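Local coordinates for protein iodotyrosine deiodinase (Thermotoga neapolitana, PDB 6TYK) that uses FMN to remove the halogen from halotyrosines such as 3-iodo-L-tyrosine and 3,5-diiodo-L-tyrosine, working as a homodimer of the nitroreductase family, at residues A[17-23]-A[97-101]; A[102-108]-A[156-162]; A[59-64]-A[145-150]. One frame throughout, in Å; residues are numbered along the deposited sequence.

Strand 100-107 joins the first two contacts: interaction 1 covers its beginning with the loop 17-23, and interaction 2 pairs the rest with strand 156-165, their centres about 20 Å apart. Interaction 3, two packed helices, lies about 13 Å from interaction 2 by centres. These two meet, since E147 OE2 probably accepts a hydrogen bond from L158 N at 2.8 Å and V146 packs on L158. L101 touches I60, linking 97-101 to 59-64. Measured from side chains, V160 of interaction 2 is about 6 Å from FMN and R157 about 6 Å from a bound 3-iodo-tyrosine; C64 of interaction 3 lies about 8 Å from one, and F17 of interaction 1 about 10 Å from FMN.

Interaction 1 of 3, residues A[17-23]-A[97-101]; sequences FKKEKPP and EAPYL
The F17 ring receives the methyl group of A98 over one face: A98 CB stands 4.2 Å from the ring centroid, 17° off the normal, a CH-pi contact displaced toward the CG and CD2 side of the ring. The ring of Y100 is engaged at its edge instead, where P22 O lies near the ring plane and the phenol OH donates a hydrogen bond to it, Y100 OH to P22 O being 2.7 Å. The hydroxyl approaches P22 O at a C=O...O angle of 149° and is tilted from the carbonyl plane. Y100 CG stands beside its own backbone N (chi1 -61°), and from there the ring runs alongside P22 in the opposite sense, so that Y100 CE2 rests 3.8 Å from P22 CD.

Between the two aromatic residues sits P99. Its ring crosses that of P22 at about a right angle, with P99 CG only 3.5 Å from P22 CD, while P99 CB meets the CG methylene of K21. The loop bends around P99, presenting the carbonyl oxygens of K18 and E20 to P99 CD and P99 CG. At the outer end K19 slants across E97, its CG 3.9 Å from E97 O; the ammonium and carboxylate are of opposite charge but not in contact, with K19 NZ 5.0 Å from E97 OE1.

Residues 17-23 form the last part of the loop between helix 4-10 and helix 24-35, and lie across the turn where helix 94-97 gives way to strand 100-107. Backbone hydrogen bonds join K18 to Y166 and Y100 to V164, and A98 O accepts one from K57 NZ. P163 of strand 156-165 touches both F17 and A98, whereas Y100 is also packed by L24 and L27 of helix 24-35 and by I50 of strand 46-51.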
loop_
_atom_site.group_PDB
_atom_site.type_symbol
_atom_site.label_atom_id
_atom_site.label_comp_id
_atom_site.label_asym_id
_atom_site.label_seq_id
_atom_site.Cartn_x
_atom_site.Cartn_y
_atom_site.Cartn_z
ATOM N N PHE A 17 -22.344 5.972 -6.128
ATOM C CA PHE A 17 -22.817 5.080 -5.085
ATOM C C PHE A 17 -24.322 5.108 -4.963
ATOM O O PHE A 17 -24.957 6.117 -5.243
ATOM C CB PHE A 17 -22.216 5.489 -3.748
ATOM C CG PHE A 17 -20.729 5.334 -3.695
ATOM C CD1 PHE A 17 -20.162 4.124 -3.323
ATOM C CD2 PHE A 17 -19.895 6.388 -4.022
ATOM C CE1 PHE A 17 -18.799 3.966 -3.291
ATOM C CE2 PHE A 17 -18.527 6.237 -3.993
ATOM C CZ PHE A 17 -17.976 5.029 -3.614
ATOM N N LYS A 18 -24.884 3.984 -4.537
ATOM C CA LYS A 18 -26.263 3.954 -4.087
ATOM C C LYS A 18 -26.296 4.512 -2.671
ATOM O O LYS A 18 -25.282 4.506 -1.974
ATOM C CB LYS A 18 -26.779 2.518 -4.077
ATOM C CG LYS A 18 -26.809 1.858 -5.439
ATOM C CD LYS A 18 -27.301 0.429 -5.338
ATOM C CE LYS A 18 -27.223 -0.289 -6.676
ATOM N NZ LYS A 18 -27.701 -1.701 -6.580
ATOM N N LYS A 19 -27.451 4.993 -2.233
ATOM C CA LYS A 19 -27.566 5.476 -0.858
ATOM C C LYS A 19 -27.850 4.350 0.134
ATOM O O LYS A 19 -27.621 4.504 1.340
ATOM C CB LYS A 19 -28.611 6.589 -0.747
ATOM C CG LYS A 19 -28.134 7.914 -1.340
ATOM C CD LYS A 19 -28.935 9.111 -0.836
ATOM C CE LYS A 19 -30.262 9.256 -1.568
ATOM N NZ LYS A 19 -30.922 10.560 -1.267
ATOM N N GLU A 20 -28.327 3.215 -0.372
ATOM C CA GLU A 20 -28.634 2.089 0.498
ATOM C C GLU A 20 -27.412 1.700 1.314
ATOM O O GLU A 20 -26.294 1.622 0.795
ATOM C CB GLU A 20 -29.213 0.899 -0.272
ATOM C CG GLU A 20 -28.464 0.491 -1.520
ATOM C CD GLU A 20 -29.047 -0.771 -2.136
ATOM O OE1 GLU A 20 -29.362 -1.712 -1.374
ATOM O OE2 GLU A 20 -29.201 -0.819 -3.375
ATOM N N LYS A 21 -27.636 1.482 2.603
ATOM C CA LYS A 21 -26.548 1.271 3.548
ATOM C C LYS A 21 -26.175 -0.194 3.654
ATOM O O LYS A 21 -26.973 -1.002 4.109
ATOM C CB LYS A 21 -26.953 1.772 4.929
ATOM C CG LYS A 21 -27.276 3.252 4.977
ATOM C CD LYS A 21 -27.809 3.625 6.342
ATOM C CE LYS A 21 -28.115 5.107 6.418
ATOM N NZ LYS A 21 -28.914 5.412 7.624
ATOM N N PRO A 22 -24.943 -0.541 3.257
ATOM C CA PRO A 22 -24.459 -1.900 3.491
ATOM C C PRO A 22 -24.409 -2.183 4.981
ATOM O O PRO A 22 -24.209 -1.260 5.778
ATOM C CB PRO A 22 -23.032 -1.865 2.932
ATOM C CG PRO A 22 -22.994 -0.698 2.000
ATOM C CD PRO A 22 -23.933 0.303 2.598
ATOM N N PRO A 23 -24.592 -3.450 5.370
ATOM C CA PRO A 23 -24.437 -3.791 6.788
ATOM C C PRO A 23 -23.044 -3.406 7.259
ATOM O O PRO A 23 -22.076 -3.520 6.501
ATOM C CB PRO A 23 -24.582 -5.311 6.805
ATOM C CG PRO A 23 -25.346 -5.645 5.564
ATOM C CD PRO A 23 -24.941 -4.615 4.543
ATOM N N GLU A 97 -23.214 10.979 -1.359
ATOM C CA GLU A 97 -23.970 9.766 -1.691
ATOM C C GLU A 97 -23.508 8.516 -0.949
ATOM O O GLU A 97 -24.327 7.687 -0.542
ATOM C CB GLU A 97 -23.938 9.491 -3.196
ATOM C CG GLU A 97 -24.528 10.605 -4.059
ATOM C CD GLU A 97 -26.004 10.872 -3.786
ATOM O OE1 GLU A 97 -26.312 11.731 -2.926
ATOM O OE2 GLU A 97 -26.857 10.234 -4.447
ATOM N N ALA A 98 -22.198 8.366 -0.780
ATOM C CA ALA A 98 -21.670 7.179 -0.122
ATOM C C ALA A 98 -22.207 7.093 1.303
ATOM O O ALA A 98 -22.172 8.073 2.042
ATOM C CB ALA A 98 -20.151 7.208 -0.129
ATOM N N PRO A 99 -22.710 5.917 1.686
ATOM C CA PRO A 99 -23.228 5.731 3.048
ATOM C C PRO A 99 -22.134 5.791 4.106
ATOM O O PRO A 99 -22.416 6.139 5.252
ATOM C CB PRO A 99 -23.870 4.338 2.998
ATOM C CG PRO A 99 -23.223 3.660 1.836
ATOM C CD PRO A 99 -22.953 4.744 0.834
ATOM N N TYR A 100 -20.903 5.475 3.717
ATOM C CA TYR A 100 -19.774 5.552 4.630
ATOM C C TYR A 100 -18.670 6.377 4.006
ATOM O O TYR A 100 -18.360 6.191 2.827
ATOM C CB TYR A 100 -19.177 4.167 4.878
ATOM C CG TYR A 100 -20.075 3.132 5.497
ATOM C CD1 TYR A 100 -20.369 3.160 6.850
ATOM C CD2 TYR A 100 -20.572 2.084 4.740
ATOM C CE1 TYR A 100 -21.169 2.193 7.422
ATOM C CE2 TYR A 100 -21.369 1.111 5.303
ATOM C CZ TYR A 100 -21.666 1.175 6.642
ATOM O OH TYR A 100 -22.461 0.208 7.202
ATOM N N LEU A 101 -18.066 7.267 4.788
ATOM C CA LEU A 101 -16.750 7.782 4.442
ATOM C C LEU A 101 -15.771 7.174 5.427
ATOM O O LEU A 101 -15.802 7.475 6.625
ATOM C CB LEU A 101 -16.682 9.300 4.506
ATOM C CG LEU A 101 -17.745 10.045 3.710
ATOM C CD1 LEU A 101 -17.529 11.540 3.863
ATOM C CD2 LEU A 101 -17.699 9.641 2.243
#

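Interaction 2 of 3, residues A[102-108]-A[156-162]; sequences LLVFSEK and LRLEVIL
V104 faces both E159 and V160, making a classic beta bulge in the antiparallel pairing of strands 100-107 and 156-165, neighbouring inner strands of the chain's sheet in the nitroreductase fold. V104 O takes a good bond from E159 N (2.8 Å) and a weak one from V160 N, and the register slips by one residue before F105 pairs with L158. Before the bulge V104 N bonds to V160 O, and L102 and L162 are a pair hydrogen-bonded in both directions.

Packing is dense on the face of L103, F105, L158 and I161. L158 CD1 lies over the F105 ring, 3.9 Å from its centroid and 14° off the normal, and also reaches L103 CB; L158 CG, anti to the backbone N (chi1 180°), carries the methyl there. F186 of the second subunit meets F105 edge-to-face, and V146 of helix 143-149 covers L103 and L158. On the other face V104 lies beside V160 and its CG2 meets L162 CD1; L102, V104 and V160 touch L124, V117 and W118 of helix 113-130.

At the E107/L156 end S106 and R157 stay hydrogen-bonded both ways, but side chains are looser. The R157 guanidinium leads away. K108 NZ bonds to S154 O, and K108 CE lies 3.3 Å from L156 O, to which a water probably donates.

E159 carries a buried carboxylate, satisfied by W118 at OE1 and by an R114 salt bridge at OE2; S106 OG donates to the anti lone pair of E159 OE2 at 2.7 Å.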
loop_
_atom_site.group_PDB
_atom_site.type_symbol
_atom_site.label_atom_id
_atom_site.label_comp_id
_atom_site.label_asym_id
_atom_site.label_seq_id
_atom_site.Cartn_x
_atom_site.Cartn_y
_atom_site.Cartn_z
ATOM N N LEU A 102 -14.927 6.282 4.928
ATOM C CA LEU A 102 -13.938 5.644 5.781
ATOM C C LEU A 102 -12.676 6.481 5.725
ATOM O O LEU A 102 -12.006 6.552 4.686
ATOM C CB LEU A 102 -13.656 4.228 5.292
ATOM C CG LEU A 102 -12.538 3.506 6.049
ATOM C CD1 LEU A 102 -12.917 3.223 7.509
ATOM C CD2 LEU A 102 -12.152 2.221 5.333
ATOM N N LEU A 103 -12.383 7.167 6.823
ATOM C CA LEU A 103 -11.166 7.952 6.910
ATOM C C LEU A 103 -10.069 7.092 7.495
ATOM O O LEU A 103 -10.210 6.534 8.583
ATOM C CB LEU A 103 -11.384 9.224 7.738
ATOM C CG LEU A 103 -11.970 10.418 6.963
ATOM C CD1 LEU A 103 -13.320 10.083 6.327
ATOM C CD2 LEU A 103 -12.097 11.625 7.874
ATOM N N VAL A 104 -8.972 6.988 6.761
ATOM C CA VAL A 104 -7.869 6.123 7.146
ATOM C C VAL A 104 -6.696 6.984 7.584
ATOM O O VAL A 104 -6.217 7.840 6.826
ATOM C CB VAL A 104 -7.436 5.213 5.975
ATOM C CG1 VAL A 104 -6.296 4.312 6.407
ATOM C CG2 VAL A 104 -8.610 4.381 5.489
ATOM N N PHE A 105 -6.248 6.773 8.820
ATOM C CA PHE A 105 -5.155 7.552 9.374
ATOM C C PHE A 105 -3.926 6.694 9.590
ATOM O O PHE A 105 -4.022 5.475 9.768
ATOM C CB PHE A 105 -5.549 8.132 10.735
ATOM C CG PHE A 105 -6.730 9.051 10.692
ATOM C CD1 PHE A 105 -8.020 8.551 10.637
ATOM C CD2 PHE A 105 -6.550 10.425 10.730
ATOM C CE1 PHE A 105 -9.108 9.412 10.599
ATOM C CE2 PHE A 105 -7.635 11.289 10.699
ATOM C CZ PHE A 105 -8.911 10.779 10.636
ATOM N N SER A 106 -2.770 7.346 9.593
ATOM C CA SER A 106 -1.520 6.691 9.960
ATOM C C SER A 106 -0.986 7.247 11.274
ATOM O O SER A 106 -1.098 8.443 11.561
ATOM C CB SER A 106 -0.470 6.849 8.857
ATOM O OG SER A 106 -0.212 8.213 8.574
ATOM N N GLU A 107 -0.425 6.362 12.084
ATOM C CA GLU A 107 0.203 6.760 13.331
ATOM C C GLU A 107 1.579 7.344 13.031
ATOM O O GLU A 107 2.504 6.619 12.658
ATOM C CB GLU A 107 0.329 5.550 14.247
ATOM C CG GLU A 107 0.961 5.840 15.585
ATOM C CD GLU A 107 1.019 4.611 16.460
ATOM O OE1 GLU A 107 1.095 3.494 15.905
ATOM O OE2 GLU A 107 0.983 4.761 17.698
ATOM N N LYS A 108 1.712 8.655 13.193
ATOM C CA LYS A 108 2.938 9.335 12.785
ATOM C C LYS A 108 4.218 8.759 13.387
ATOM O O LYS A 108 5.261 8.727 12.734
ATOM C CB LYS A 108 2.845 10.824 13.103
ATOM C CG LYS A 108 1.726 11.556 12.386
ATOM C CD LYS A 108 1.673 12.994 12.871
ATOM C CE LYS A 108 0.442 13.708 12.373
ATOM N NZ LYS A 108 0.386 15.106 12.886
ATOM N N LEU A 156 -1.996 11.467 14.757
ATOM C CA LEU A 156 -2.484 10.767 13.580
ATOM C C LEU A 156 -2.496 11.670 12.366
ATOM O O LEU A 156 -2.781 12.857 12.465
ATOM C CB LEU A 156 -3.894 10.219 13.822
ATOM C CG LEU A 156 -4.063 9.215 14.969
ATOM C CD1 LEU A 156 -5.504 8.733 15.052
ATOM C CD2 LEU A 156 -3.118 8.028 14.799
ATOM N N ARG A 157 -2.198 11.083 11.217
ATOM C CA ARG A 157 -2.234 11.795 9.953
ATOM C C ARG A 157 -3.310 11.191 9.074
ATOM O O ARG A 157 -3.313 9.986 8.851
ATOM C CB ARG A 157 -0.887 11.649 9.243
ATOM C CG ARG A 157 -0.874 12.227 7.856
ATOM C CD ARG A 157 0.512 12.198 7.253
ATOM N NE ARG A 157 0.515 12.851 5.951
ATOM C CZ ARG A 157 1.602 13.330 5.363
ATOM N NH1 ARG A 157 2.775 13.228 5.975
ATOM N NH2 ARG A 157 1.513 13.918 4.172
ATOM N N LEU A 158 -4.221 12.012 8.563
ATOM C CA LEU A 158 -5.206 11.498 7.623
ATOM C C LEU A 158 -4.516 11.177 6.308
ATOM O O LEU A 158 -3.866 12.036 5.725
ATOM C CB LEU A 158 -6.324 12.513 7.410
ATOM C CG LEU A 158 -7.442 12.126 6.446
ATOM C CD1 LEU A 158 -8.095 10.803 6.838
ATOM C CD2 LEU A 158 -8.473 13.254 6.413
ATOM N N GLU A 159 -4.654 9.937 5.855
ATOM C CA GLU A 159 -4.003 9.494 4.627
ATOM C C GLU A 159 -4.939 9.540 3.426
ATOM O O GLU A 159 -4.537 9.893 2.321
ATOM C CB GLU A 159 -3.478 8.069 4.788
ATOM C CG GLU A 159 -2.303 7.945 5.738
ATOM C CD GLU A 159 -1.038 8.580 5.200
ATOM O OE1 GLU A 159 -0.988 8.891 3.985
ATOM O OE2 GLU A 159 -0.083 8.757 5.981
ATOM N N VAL A 160 -6.186 9.145 3.627
ATOM C CA VAL A 160 -7.097 9.014 2.507
ATOM C C VAL A 160 -8.523 8.960 3.025
ATOM O O VAL A 160 -8.763 8.504 4.143
ATOM C CB VAL A 160 -6.777 7.745 1.669
ATOM C CG1 VAL A 160 -6.951 6.459 2.490
ATOM C CG2 VAL A 160 -7.635 7.699 0.433
ATOM N N ILE A 161 -9.448 9.486 2.230
ATOM C CA ILE A 161 -10.874 9.356 2.493
ATOM C C ILE A 161 -11.379 8.316 1.523
ATOM O O ILE A 161 -11.258 8.486 0.306
ATOM C CB ILE A 161 -11.597 10.688 2.229
ATOM C CG1 ILE A 161 -11.090 11.764 3.195
ATOM C CG2 ILE A 161 -13.120 10.513 2.323
ATOM C CD1 ILE A 161 -11.508 13.162 2.784
ATOM N N LEU A 162 -11.940 7.237 2.047
ATOM C CA LEU A 162 -12.479 6.184 1.197
ATOM C C LEU A 162 -13.993 6.143 1.304
ATOM O O LEU A 162 -14.535 5.541 2.230
ATOM C CB LEU A 162 -11.927 4.817 1.608
ATOM C CG LEU A 162 -10.437 4.575 1.405
ATOM C CD1 LEU A 162 -10.017 3.354 2.206
ATOM C CD2 LEU A 162 -10.118 4.360 -0.061
HETATM O O HOH W 1 -2.915 15.479 12.897
#

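Interaction 3 of 3, residues A[59-64]-A[145-150]; sequences QIRRVC and EVEKLV
L149 reaches from helix 143-149 to helix 54-74 and meets it chiefly through one methyl. Its CB points toward the other helix, CG stands beside the backbone N (chi1 -78°), and CD1, anti to CA (chi2 179°), extends toward the other helix and does the touching. L149 CD1 lies 3.7 Å from Q59 O and 4.0 Å from Q59 CB. The I60 side chain slants across that of L149, its CG1 4.0 Å from L149 CD1. V63 slides past in the opposite direction, with V63 CG2 3.9 Å from L149 CD1. The methyl is therefore seated among Q59, I60 and V63, residues of successive turns of one helix face.

The short helical segments are nearly antiparallel (162°), their axes 9.9 Å apart. Toward the start of helix 143-149, V63 CG1 presses on E145 CB at 3.5 Å, and C64 SG rests 3.6 Å from V146 CG2. C64 also touches Y138, a residue lining the FMN and iodotyrosine pockets, which places this flank next to the active site. I60 leans on V51 of the sheet, while V150 packs on N184 of the second subunit.

Polar groups meet through water at both ends: one molecule donates to Q59 OE1 and L149 O, another to V63 O and E145 OE1. Direct contact is made mostly by aliphatic groups and a thiol, which suggests that burial of apolar surface probably contributes most, with waters bridging the polar groups at either end.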
loop_
_atom_site.group_PDB
_atom_site.type_symbol
_atom_site.label_atom_id
_atom_site.label_comp_id
_atom_site.label_asym_id
_atom_site.label_seq_id
_atom_site.Cartn_x
_atom_site.Cartn_y
_atom_site.Cartn_z
ATOM N N GLN A 59 -20.202 18.648 5.783
ATOM C CA GLN A 59 -19.092 19.532 6.118
ATOM C C GLN A 59 -17.821 19.080 5.417
ATOM O O GLN A 59 -17.090 19.893 4.847
ATOM C CB GLN A 59 -18.872 19.584 7.629
ATOM C CG GLN A 59 -20.010 20.218 8.408
ATOM C CD GLN A 59 -19.823 20.076 9.906
ATOM O OE1 GLN A 59 -19.527 18.992 10.407
ATOM N NE2 GLN A 59 -19.990 21.174 10.628
ATOM N N ILE A 60 -17.565 17.776 5.446
ATOM C CA ILE A 60 -16.389 17.229 4.790
ATOM C C ILE A 60 -16.468 17.487 3.293
ATOM O O ILE A 60 -15.501 17.937 2.685
ATOM C CB ILE A 60 -16.233 15.728 5.085
ATOM C CG1 ILE A 60 -15.853 15.540 6.559
ATOM C CG2 ILE A 60 -15.169 15.104 4.183
ATOM C CD1 ILE A 60 -15.847 14.105 7.024
ATOM N N ARG A 61 -17.633 17.238 2.708
ATOM C CA ARG A 61 -17.816 17.464 1.282
ATOM C C ARG A 61 -17.536 18.903 0.915
ATOM O O ARG A 61 -16.810 19.169 -0.033
ATOM C CB ARG A 61 -19.234 17.115 0.844
ATOM C CG ARG A 61 -19.480 17.379 -0.636
ATOM C CD ARG A 61 -20.779 16.748 -1.088
ATOM N NE ARG A 61 -21.892 17.141 -0.231
ATOM C CZ ARG A 61 -22.509 18.311 -0.306
ATOM N NH1 ARG A 61 -22.115 19.209 -1.202
ATOM N NH2 ARG A 61 -23.515 18.579 0.514
ATOM N N ARG A 62 -18.129 19.842 1.645
ATOM C CA ARG A 62 -17.974 21.242 1.281
ATOM C C ARG A 62 -16.544 21.748 1.451
ATOM O O ARG A 62 -16.058 22.518 0.622
ATOM C CB ARG A 62 -18.991 22.112 2.022
ATOM C CG ARG A 62 -20.414 21.826 1.565
ATOM C CD ARG A 62 -21.421 22.772 2.188
ATOM N NE ARG A 62 -21.550 22.509 3.611
ATOM C CZ ARG A 62 -22.415 21.652 4.150
ATOM N NH1 ARG A 62 -23.274 20.982 3.388
ATOM N NH2 ARG A 62 -22.424 21.474 5.460
ATOM N N VAL A 63 -15.868 21.306 2.510
ATOM C CA VAL A 63 -14.474 21.686 2.710
ATOM C C VAL A 63 -13.607 21.119 1.580
ATOM O O VAL A 63 -12.742 21.806 1.026
ATOM C CB VAL A 63 -13.965 21.240 4.087
ATOM C CG1 VAL A 63 -12.457 21.331 4.157
ATOM C CG2 VAL A 63 -14.616 22.091 5.161
ATOM N N CYS A 64 -13.857 19.865 1.221
ATOM C CA CYS A 64 -13.119 19.255 0.128
ATOM C C CYS A 64 -13.412 19.945 -1.193
ATOM O O CYS A 64 -12.499 20.223 -1.956
ATOM C CB CYS A 64 -13.413 17.755 0.043
ATOM S SG CYS A 64 -12.668 16.853 1.405
ATOM N N GLU A 145 -7.823 20.626 6.970
ATOM C CA GLU A 145 -9.160 21.110 7.289
ATOM C C GLU A 145 -10.111 19.963 7.613
ATOM O O GLU A 145 -10.938 20.068 8.511
ATOM C CB GLU A 145 -9.702 21.988 6.155
ATOM C CG GLU A 145 -8.912 23.279 5.973
ATOM C CD GLU A 145 -9.270 24.029 4.700
ATOM O OE1 GLU A 145 -9.650 23.376 3.704
ATOM O OE2 GLU A 145 -9.170 25.276 4.697
ATOM N N VAL A 146 -9.978 18.854 6.895
ATOM C CA VAL A 146 -10.805 17.689 7.167
ATOM C C VAL A 146 -10.409 17.087 8.509
ATOM O O VAL A 146 -11.267 16.700 9.300
ATOM C CB VAL A 146 -10.708 16.646 6.035
ATOM C CG1 VAL A 146 -11.495 15.402 6.400
ATOM C CG2 VAL A 146 -11.217 17.246 4.727
ATOM N N GLU A 147 -9.107 17.038 8.776
ATOM C CA GLU A 147 -8.619 16.538 10.057
ATOM C C GLU A 147 -9.240 17.291 11.222
ATOM O O GLU A 147 -9.621 16.688 12.224
ATOM C CB GLU A 147 -7.098 16.645 10.139
ATOM C CG GLU A 147 -6.358 15.573 9.362
ATOM C CD GLU A 147 -4.860 15.676 9.549
ATOM O OE1 GLU A 147 -4.399 16.668 10.139
ATOM O OE2 GLU A 147 -4.134 14.773 9.110
ATOM N N LYS A 148 -9.341 18.609 11.085
ATOM C CA LYS A 148 -9.876 19.430 12.162
ATOM C C LYS A 148 -11.363 19.157 12.360
ATOM O O LYS A 148 -11.855 19.149 13.492
ATOM C CB LYS A 148 -9.631 20.919 11.887
ATOM C CG LYS A 148 -10.134 21.852 12.979
ATOM C CD LYS A 148 -9.985 23.301 12.558
ATOM C CE LYS A 148 -10.627 24.242 13.564
ATOM N NZ LYS A 148 -10.736 25.623 13.024
ATOM N N LEU A 149 -12.074 18.929 11.258
ATOM C CA LEU A 149 -13.508 18.660 11.318
ATOM C C LEU A 149 -13.827 17.454 12.182
ATOM O O LEU A 149 -14.873 17.403 12.823
ATOM C CB LEU A 149 -14.087 18.435 9.921
ATOM C CG LEU A 149 -14.336 19.659 9.058
ATOM C CD1 LEU A 149 -14.887 19.204 7.715
ATOM C CD2 LEU A 149 -15.311 20.585 9.759
ATOM N N VAL A 150 -12.929 16.476 12.187
ATOM C CA VAL A 150 -13.186 15.238 12.919
ATOM C C VAL A 150 -12.357 15.142 14.203
ATOM O O VAL A 150 -12.261 14.079 14.816
ATOM C CB VAL A 150 -13.018 13.974 12.027
ATOM C CG1 VAL A 150 -13.995 14.019 10.849
ATOM C CG2 VAL A 150 -11.586 13.837 11.534
HETATM O O HOH W 2 -17.396 18.844 12.452
HETATM O O HOH W 3 -11.531 24.149 1.980
#